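Local coordinates for DUF115 domain-containing protein (Magnetospirillum magneticum AMB-1, PDB 5MU5), which is probably a Maf-family glycosyltransferase that attaches sugars to flagellin and is involved in building the bacterial flagellum, at residues 165-168 against 169-173; 60-63 against 64-68; 535-538 against 539-543. All blocks are in the same frame, centred on the assembly; numbering follows the deposited sequence.

Contact 1. Residues 165-168 against 169-173; sequences DWRP and LLETR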
loop_
_atom_site.group_PDB
_atom_site.type_symbol
_atom_site.label_atom_id
_atom_site.label_comp_id
_atom_site.label_asym_id
_atom_site.label_seq_id
_atom_site.Cartn_x
_atom_site.Cartn_y
_atom_site.Cartn_z
ATOM N N ASP A 165 21.899 -0.146 -28.120
ATOM C CA ASP A 165 20.858 -0.487 -29.065
ATOM C C ASP A 165 19.528 -0.391 -28.302
ATOM O O ASP A 165 19.044 -1.362 -27.739
ATOM C CB ASP A 165 21.071 -1.892 -29.637
ATOM C CG ASP A 165 20.217 -2.151 -30.872
ATOM O OD1 ASP A 165 19.255 -1.389 -31.118
ATOM O OD2 ASP A 165 20.509 -3.118 -31.604
ATOM N N TRP A 166 18.946 0.801 -28.294
ATOM C CA TRP A 166 17.753 1.072 -27.515
ATOM C C TRP A 166 16.420 0.515 -28.014
ATOM O O TRP A 166 15.490 0.335 -27.224
ATOM C CB TRP A 166 17.598 2.573 -27.374
ATOM C CG TRP A 166 18.416 3.167 -26.314
ATOM C CD1 TRP A 166 19.504 3.974 -26.466
ATOM C CD2 TRP A 166 18.198 3.034 -24.917
ATOM N NE1 TRP A 166 19.969 4.361 -25.242
ATOM C CE2 TRP A 166 19.194 3.789 -24.266
ATOM C CE3 TRP A 166 17.256 2.344 -24.144
ATOM C CZ2 TRP A 166 19.279 3.882 -22.863
ATOM C CZ3 TRP A 166 17.336 2.422 -22.750
ATOM C CH2 TRP A 166 18.342 3.189 -22.122
ATOM N N ARG A 167 16.302 0.277 -29.307
ATOM C CA ARG A 167 15.032 -0.151 -29.870
ATOM C C ARG A 167 14.479 -1.451 -29.281
ATOM O O ARG A 167 13.320 -1.491 -28.940
ATOM C CB ARG A 167 15.049 -0.208 -31.412
ATOM C CG ARG A 167 13.725 -0.739 -31.971
ATOM C CD ARG A 167 13.492 -0.477 -33.442
ATOM N NE ARG A 167 13.050 0.890 -33.701
ATOM C CZ ARG A 167 11.789 1.318 -33.620
ATOM N NH1 ARG A 167 10.802 0.510 -33.255
ATOM N NH2 ARG A 167 11.514 2.583 -33.886
ATOM N N PRO A 168 15.298 -2.510 -29.177
ATOM C CA PRO A 168 14.771 -3.735 -28.585
ATOM C C PRO A 168 14.301 -3.518 -27.139
ATOM O O PRO A 168 13.333 -4.130 -26.723
ATOM C CB PRO A 168 15.963 -4.688 -28.638
ATOM C CG PRO A 168 16.815 -4.176 -29.755
ATOM C CD PRO A 168 16.693 -2.684 -29.631
ATOM N N LEU A 169 14.950 -2.624 -26.399
ATOM C CA LEU A 169 14.495 -2.296 -25.048
ATOM C C LEU A 169 13.175 -1.544 -25.070
ATOM O O LEU A 169 12.209 -1.944 -24.416
ATOM C CB LEU A 169 15.538 -1.452 -24.322
ATOM C CG LEU A 169 16.822 -2.199 -23.998
ATOM C CD1 LEU A 169 17.879 -1.268 -23.426
ATOM C CD2 LEU A 169 16.492 -3.293 -23.005
ATOM N N LEU A 170 13.131 -0.457 -25.833
ATOM C CA LEU A 170 11.921 0.352 -25.935
ATOM C C LEU A 170 10.740 -0.430 -26.486
ATOM O O LEU A 170 9.602 -0.186 -26.103
ATOM C CB LEU A 170 12.191 1.579 -26.795
ATOM C CG LEU A 170 13.075 2.593 -26.088
ATOM C CD1 LEU A 170 13.801 3.471 -27.087
ATOM C CD2 LEU A 170 12.232 3.410 -25.119
ATOM N N GLU A 171 11.028 -1.369 -27.382
ATOM C CA GLU A 171 10.010 -2.229 -27.973
ATOM C C GLU A 171 9.188 -2.986 -26.919
ATOM O O GLU A 171 8.043 -3.309 -27.170
ATOM C CB GLU A 171 10.667 -3.226 -28.942
ATOM C CG GLU A 171 9.726 -3.801 -29.979
ATOM C CD GLU A 171 9.076 -2.715 -30.819
ATOM O OE1 GLU A 171 9.784 -1.789 -31.281
ATOM O OE2 GLU A 171 7.852 -2.783 -31.004
ATOM N N THR A 172 9.774 -3.262 -25.748
ATOM C CA THR A 172 9.055 -3.937 -24.635
ATOM C C THR A 172 7.933 -3.098 -24.028
ATOM O O THR A 172 7.075 -3.635 -23.320
ATOM C CB THR A 172 10.011 -4.342 -23.493
ATOM O OG1 THR A 172 10.674 -3.188 -22.954
ATOM C CG2 THR A 172 11.075 -5.333 -23.991
ATOM N N ARG A 173 7.940 -1.791 -24.283
ATOM C CA ARG A 173 6.873 -0.897 -23.832
ATOM C C ARG A 173 5.659 -0.906 -24.721
ATOM O O ARG A 173 4.636 -0.354 -24.335
ATOM C CB ARG A 173 7.364 0.549 -23.786
ATOM C CG ARG A 173 8.386 0.787 -22.705
ATOM C CD ARG A 173 8.965 2.163 -22.837
ATOM N NE ARG A 173 7.934 3.182 -22.716
ATOM C CZ ARG A 173 7.545 3.733 -21.579
ATOM N NH1 ARG A 173 8.082 3.370 -20.427
ATOM N NH2 ARG A 173 6.614 4.661 -21.598
#
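Arg167 and Glu171 lie side by side one helical turn apart, pointing the same way, with Arg167 NH1 at 3.2 Å from Glu171 OE1. The N-H is bent to 125° at this ion pair, so the hydrogen bond within it is weak, although OE1 comes to the guanidinium at its edge. Arg167 sets out with CG anti to its N (chi1 177°) and folds at chi3 (-79°), which turns NH1 along the helix; Glu171 also starts anti and bends at chi2, bringing OE1 back to meet it. The firmer partners of both ions lie outside the segments: Glu21 of helix 9-22 for Arg167 NH2, and Arg174 for Glu171 OE2. On another side of the helix the contact is apolar. Leu169 CD1 approaches the six-membered ring of Trp166 obliquely, 3.7 Å from CE3, while Leu170 CD1 packs 3.9 Å from Trp166 CB. The indole N-H is bonded to Ser160, and Phe19 meets the ring edge-to-face. Along the backbone, Leu170 N bonds to Trp166 O at 2.9 Å and Glu171 N to Arg167 O at 2.8 Å. The chemistry thus divides the helix: buried Trp166, Leu169 and Leu170 pack it by carbon contacts against helices 9-22 and 134-142 and strand 180-183, while a chain of alternating charges, Glu21, Arg167, Glu171 and Arg174, probably spreads the charge along its more polar flank.

Contact 2. Residues 60-63 against 64-68; sequences GGRK and RIEDM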
loop_
_atom_site.group_PDB
_atom_site.type_symbol
_atom_site.label_atom_id
_atom_site.label_comp_id
_atom_site.label_asym_id
_atom_site.label_seq_id
_atom_site.Cartn_x
_atom_site.Cartn_y
_atom_site.Cartn_z
ATOM N N GLY A 60 40.516 1.706 -19.749
ATOM C CA GLY A 60 40.090 0.407 -19.229
ATOM C C GLY A 60 38.788 0.419 -18.423
ATOM O O GLY A 60 38.464 -0.564 -17.778
ATOM N N GLY A 61 38.044 1.521 -18.449
ATOM C CA GLY A 61 36.788 1.612 -17.705
ATOM C C GLY A 61 35.693 0.740 -18.298
ATOM O O GLY A 61 34.923 0.109 -17.575
ATOM N N ARG A 62 35.627 0.712 -19.625
ATOM C CA ARG A 62 34.677 -0.118 -20.329
ATOM C C ARG A 62 34.901 -1.577 -19.970
ATOM O O ARG A 62 33.977 -2.272 -19.559
ATOM C CB ARG A 62 34.805 0.060 -21.841
ATOM C CG ARG A 62 33.929 -0.904 -22.616
ATOM C CD ARG A 62 34.009 -0.696 -24.109
ATOM N NE ARG A 62 32.958 -1.447 -24.771
ATOM C CZ ARG A 62 32.616 -1.310 -26.043
ATOM N NH1 ARG A 62 33.250 -0.443 -26.833
ATOM N NH2 ARG A 62 31.629 -2.050 -26.529
ATOM N N LYS A 63 36.130 -2.040 -20.133
ATOM C CA LYS A 63 36.472 -3.414 -19.806
ATOM C C LYS A 63 36.125 -3.756 -18.358
ATOM O O LYS A 63 35.654 -4.842 -18.091
ATOM C CB LYS A 63 37.961 -3.647 -20.045
ATOM C CG LYS A 63 38.433 -5.060 -19.758
ATOM C CD LYS A 63 39.925 -5.142 -20.010
ATOM C CE LYS A 63 40.474 -6.531 -19.750
ATOM N NZ LYS A 63 41.923 -6.559 -20.080
ATOM N N ARG A 64 36.368 -2.832 -17.435
ATOM C CA ARG A 64 36.085 -3.058 -16.022
ATOM C C ARG A 64 34.583 -3.265 -15.780
ATOM O O ARG A 64 34.177 -4.238 -15.144
ATOM C CB ARG A 64 36.616 -1.888 -15.179
ATOM C CG ARG A 64 36.332 -1.983 -13.677
ATOM C CD ARG A 64 37.059 -0.913 -12.853
ATOM N NE ARG A 64 37.339 -1.395 -11.485
ATOM C CZ ARG A 64 38.548 -1.688 -10.974
ATOM N NH1 ARG A 64 39.673 -1.511 -11.670
ATOM N NH2 ARG A 64 38.643 -2.140 -9.726
ATOM N N ILE A 65 33.766 -2.365 -16.322
ATOM C CA ILE A 65 32.327 -2.434 -16.126
ATOM C C ILE A 65 31.744 -3.686 -16.794
ATOM O O ILE A 65 30.847 -4.339 -16.237
ATOM C CB ILE A 65 31.603 -1.129 -16.592
ATOM C CG1 ILE A 65 30.227 -1.023 -15.961
ATOM C CG2 ILE A 65 31.423 -1.041 -18.101
ATOM C CD1 ILE A 65 30.264 -0.975 -14.445
ATOM N N GLU A 66 32.270 -4.037 -17.964
ATOM C CA GLU A 66 31.795 -5.217 -18.678
ATOM C C GLU A 66 32.163 -6.496 -17.950
ATOM O O GLU A 66 31.380 -7.445 -17.945
ATOM C CB GLU A 66 32.304 -5.238 -20.123
ATOM C CG GLU A 66 31.565 -4.257 -21.041
ATOM C CD GLU A 66 32.056 -4.284 -22.486
ATOM O OE1 GLU A 66 33.072 -4.947 -22.774
ATOM O OE2 GLU A 66 31.428 -3.636 -23.342
ATOM N N ASP A 67 33.348 -6.518 -17.333
ATOM C CA ASP A 67 33.802 -7.679 -16.568
ATOM C C ASP A 67 32.974 -7.857 -15.304
ATOM O O ASP A 67 32.708 -8.984 -14.885
ATOM C CB ASP A 67 35.311 -7.581 -16.212
ATOM C CG ASP A 67 36.236 -7.837 -17.422
ATOM O OD1 ASP A 67 35.766 -8.393 -18.441
ATOM O OD2 ASP A 67 37.436 -7.473 -17.364
ATOM N N MET A 68 32.584 -6.750 -14.680
ATOM C CA MET A 68 31.734 -6.818 -13.497
ATOM C C MET A 68 30.379 -7.414 -13.835
ATOM O O MET A 68 29.866 -8.209 -13.062
ATOM C CB MET A 68 31.547 -5.452 -12.863
ATOM C CG MET A 68 32.798 -4.974 -12.168
ATOM S SD MET A 68 32.633 -3.311 -11.500
ATOM C CE MET A 68 31.301 -3.534 -10.311
#
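Arg62 and Glu66 cross obliquely on successive turns of helix 61-71, and Arg62 NE donates to Glu66 OE2 over 3.0 Å in a nearly straight salt-bridge hydrogen bond (172°). The two flat groups stand steeply against each other, their planes 76° apart. OE2 lies in the guanidinium plane, at its edge, whereas NE reaches OE2 from above the carboxylate plane. Extension from CG to NE carries the arginine straight out from the helix, and Glu66, with CG anti to its carbonyl carbon (chi1 -76°), slants back to it; OE2 is also 3.8 Å from Arg62 CG. NH1 has a long, weak ion pair with Asp46, and Tyr133 packs against both side chains. With an alanine in place of Arg62, the Glu66 carboxylate would probably lose its charged mate and be freer to turn beside Tyr133. Lys63 and Asp67 meet at a slant, more loosely: Asp67 OD2 rests 3.5 Å from Lys63 CG, while the fully extended lysine carries NZ to 5.3 Å from OD2, probably a weak attraction at most. Ile65 turns inward instead, onto Tyr57 and Gln134. Gly60, with positive phi, occupies the N-cap position, and its O accepts Arg64 N at 3.1 Å. These are the first two turns of a surface helix in the Maf N-terminal region, with one i to i+4 salt bridge on its polar side and an isoleucine facing helix 134-142.

Contact 3. Residues 535-538 against 539-543; sequences ELFH and DRWDR
Four consecutive i to i+4 backbone bonds, from Asp539 N to Glu535 O through Asp542 N to His538 O, run through helix 534-541, most of them nearly straight. Phe537 and Trp541 extend side by side from one flank, both with CG anti to the backbone N (chi1 170° and -170°). Their planes are nearly parallel, 14° apart, yet the centroid of the Phe537 ring lies 5.1 Å from that of the indole five-membered ring, so the rings barely overlap. The closer interaction is a CH-pi contact: Trp541 CB sits over one face of Phe537, 4.1 Å from its centroid, and Phe537 CZ touches Trp541 CG at 3.8 Å over the indole face. Tyr253 of helix 242-257 meets both rings edge-to-face. His538 and Asp542 also run side by side, but His538 ND1 reaches Asp542 OD2 only through a weak, bent bond of 3.3 Å. Leu536 CD1 packs 3.9 Å from Arg540 CG. Beyond that carbon the arginine bends twice and forms a salt bridge to Asp539 OD2 whose hydrogen bonds, from NE and NH2, are weak, while NH1 is bonded to Ser379 O. Arg543 NH1 bonds to Arg540 O at 2.8 Å and also reaches Leu377 O; NH2 takes Ala376 O. Thus aromatic and aliphatic packing fixes the buried side of the helix against helices 242-257 and 373-378, whereas Arg540 and Arg543 supply N-H groups to backbone carbonyls, binding this part of the chain to the segment around 376-379.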
loop_
_atom_site.group_PDB
_atom_site.type_symbol
_atom_site.label_atom_id
_atom_site.label_comp_id
_atom_site.label_asym_id
_atom_site.label_seq_id
_atom_site.Cartn_x
_atom_site.Cartn_y
_atom_site.Cartn_z
ATOM N N GLU A 535 -32.966 1.191 -1.174
ATOM C CA GLU A 535 -32.760 1.634 -2.548
ATOM C C GLU A 535 -31.263 1.593 -2.836
ATOM O O GLU A 535 -30.826 1.056 -3.856
ATOM C CB GLU A 535 -33.275 3.066 -2.786
ATOM C CG GLU A 535 -34.787 3.274 -2.706
ATOM C CD GLU A 535 -35.338 3.407 -1.287
ATOM O OE1 GLU A 535 -34.562 3.463 -0.303
ATOM O OE2 GLU A 535 -36.579 3.463 -1.157
ATOM N N LEU A 536 -30.476 2.154 -1.920
ATOM C CA LEU A 536 -29.036 2.203 -2.105
ATOM C C LEU A 536 -28.463 0.802 -2.161
ATOM O O LEU A 536 -27.696 0.477 -3.069
ATOM C CB LEU A 536 -28.354 2.997 -0.998
ATOM C CG LEU A 536 -26.840 3.072 -1.157
ATOM C CD1 LEU A 536 -26.440 3.529 -2.559
ATOM C CD2 LEU A 536 -26.257 3.986 -0.082
ATOM N N PHE A 537 -28.852 -0.037 -1.209
ATOM C CA PHE A 537 -28.373 -1.400 -1.223
ATOM C C PHE A 537 -28.628 -2.092 -2.572
ATOM O O PHE A 537 -27.719 -2.677 -3.142
ATOM C CB PHE A 537 -28.967 -2.219 -0.074
ATOM C CG PHE A 537 -28.681 -3.681 -0.187
ATOM C CD1 PHE A 537 -27.460 -4.200 0.222
ATOM C CD2 PHE A 537 -29.621 -4.539 -0.754
ATOM C CE1 PHE A 537 -27.185 -5.550 0.085
ATOM C CE2 PHE A 537 -29.353 -5.890 -0.893
ATOM C CZ PHE A 537 -28.130 -6.395 -0.472
ATOM N N HIS A 538 -29.856 -2.033 -3.067
ATOM C CA HIS A 538 -30.202 -2.726 -4.303
ATOM C C HIS A 538 -29.498 -2.141 -5.512
ATOM O O HIS A 538 -29.075 -2.877 -6.398
ATOM C CB HIS A 538 -31.712 -2.741 -4.536
ATOM C CG HIS A 538 -32.445 -3.629 -3.591
ATOM N ND1 HIS A 538 -32.200 -4.984 -3.509
ATOM C CD2 HIS A 538 -33.420 -3.365 -2.688
ATOM C CE1 HIS A 538 -32.995 -5.516 -2.596
ATOM N NE2 HIS A 538 -33.744 -4.555 -2.082
ATOM N N ASP A 539 -29.391 -0.820 -5.551
ATOM C CA ASP A 539 -28.664 -0.150 -6.611
ATOM C C ASP A 539 -27.250 -0.714 -6.714
ATOM O O ASP A 539 -26.807 -1.081 -7.803
ATOM C CB ASP A 539 -28.599 1.352 -6.345
ATOM C CG ASP A 539 -27.819 2.086 -7.407
ATOM O OD1 ASP A 539 -28.236 2.054 -8.588
ATOM O OD2 ASP A 539 -26.785 2.686 -7.060
ATOM N N ARG A 540 -26.549 -0.801 -5.580
ATOM C CA ARG A 540 -25.189 -1.339 -5.559
ATOM C C ARG A 540 -25.141 -2.861 -5.783
ATOM O O ARG A 540 -24.473 -3.325 -6.692
ATOM C CB ARG A 540 -24.480 -0.972 -4.248
ATOM C CG ARG A 540 -24.338 0.530 -3.952
ATOM C CD ARG A 540 -23.356 1.227 -4.887
ATOM N NE ARG A 540 -23.926 1.408 -6.216
ATOM C CZ ARG A 540 -23.245 1.773 -7.298
ATOM N NH1 ARG A 540 -21.939 2.018 -7.236
ATOM N NH2 ARG A 540 -23.889 1.893 -8.454
ATOM N N TRP A 541 -25.861 -3.633 -4.978
ATOM C CA TRP A 541 -25.811 -5.105 -5.053
ATOM C C TRP A 541 -26.267 -5.757 -6.364
ATOM O O TRP A 541 -25.590 -6.651 -6.878
ATOM C CB TRP A 541 -26.637 -5.705 -3.929
ATOM C CG TRP A 541 -26.473 -7.168 -3.777
ATOM C CD1 TRP A 541 -27.394 -8.123 -4.046
ATOM C CD2 TRP A 541 -25.310 -7.854 -3.298
ATOM N NE1 TRP A 541 -26.887 -9.373 -3.757
ATOM C CE2 TRP A 541 -25.607 -9.231 -3.298
ATOM C CE3 TRP A 541 -24.061 -7.434 -2.843
ATOM C CZ2 TRP A 541 -24.697 -10.193 -2.888
ATOM C CZ3 TRP A 541 -23.157 -8.382 -2.426
ATOM C CH2 TRP A 541 -23.480 -9.755 -2.452
ATOM N N ASP A 542 -27.398 -5.305 -6.899
ATOM C CA ASP A 542 -28.038 -5.938 -8.056
ATOM C C ASP A 542 -27.412 -5.622 -9.416
ATOM O O ASP A 542 -27.830 -6.200 -10.416
ATOM C CB ASP A 542 -29.533 -5.548 -8.138
ATOM C CG ASP A 542 -30.328 -5.963 -6.911
ATOM O OD1 ASP A 542 -29.923 -6.921 -6.219
ATOM O OD2 ASP A 542 -31.374 -5.337 -6.641
ATOM N N ARG A 543 -26.428 -4.732 -9.474
ATOM C CA ARG A 543 -25.906 -4.284 -10.767
ATOM C C ARG A 543 -24.940 -5.252 -11.456
ATOM O O ARG A 543 -24.532 -5.019 -12.601
ATOM C CB ARG A 543 -25.258 -2.917 -10.620
ATOM C CG ARG A 543 -23.870 -2.921 -10.001
ATOM C CD ARG A 543 -23.412 -1.495 -9.831
ATOM N NE ARG A 543 -21.983 -1.345 -9.547
ATOM C CZ ARG A 543 -21.408 -1.531 -8.358
ATOM N NH1 ARG A 543 -22.093 -1.954 -7.303
ATOM N NH2 ARG A 543 -20.119 -1.309 -8.238
#

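In the fold
All three contacts are local, each within a single helix, and none touches another. Contacts 1 and 2 both belong to the Maf N-terminal region, with centres about 23 Å apart, and both helices pack against helix 134-142. Contact 1 is partly buried, combining a tryptophan-leucine core with a bent ion pair; contact 2 lies at the surface, where a straighter salt bridge dominates and one isoleucine is buried. Contact 3, also partly buried, stands on the opposite side of the chain's centre from contact 2, their centres about 64 Å apart. There aromatic packing replaces the leucine-tryptophan contacts of 165-173, and arginines bind backbone carbonyls nearby.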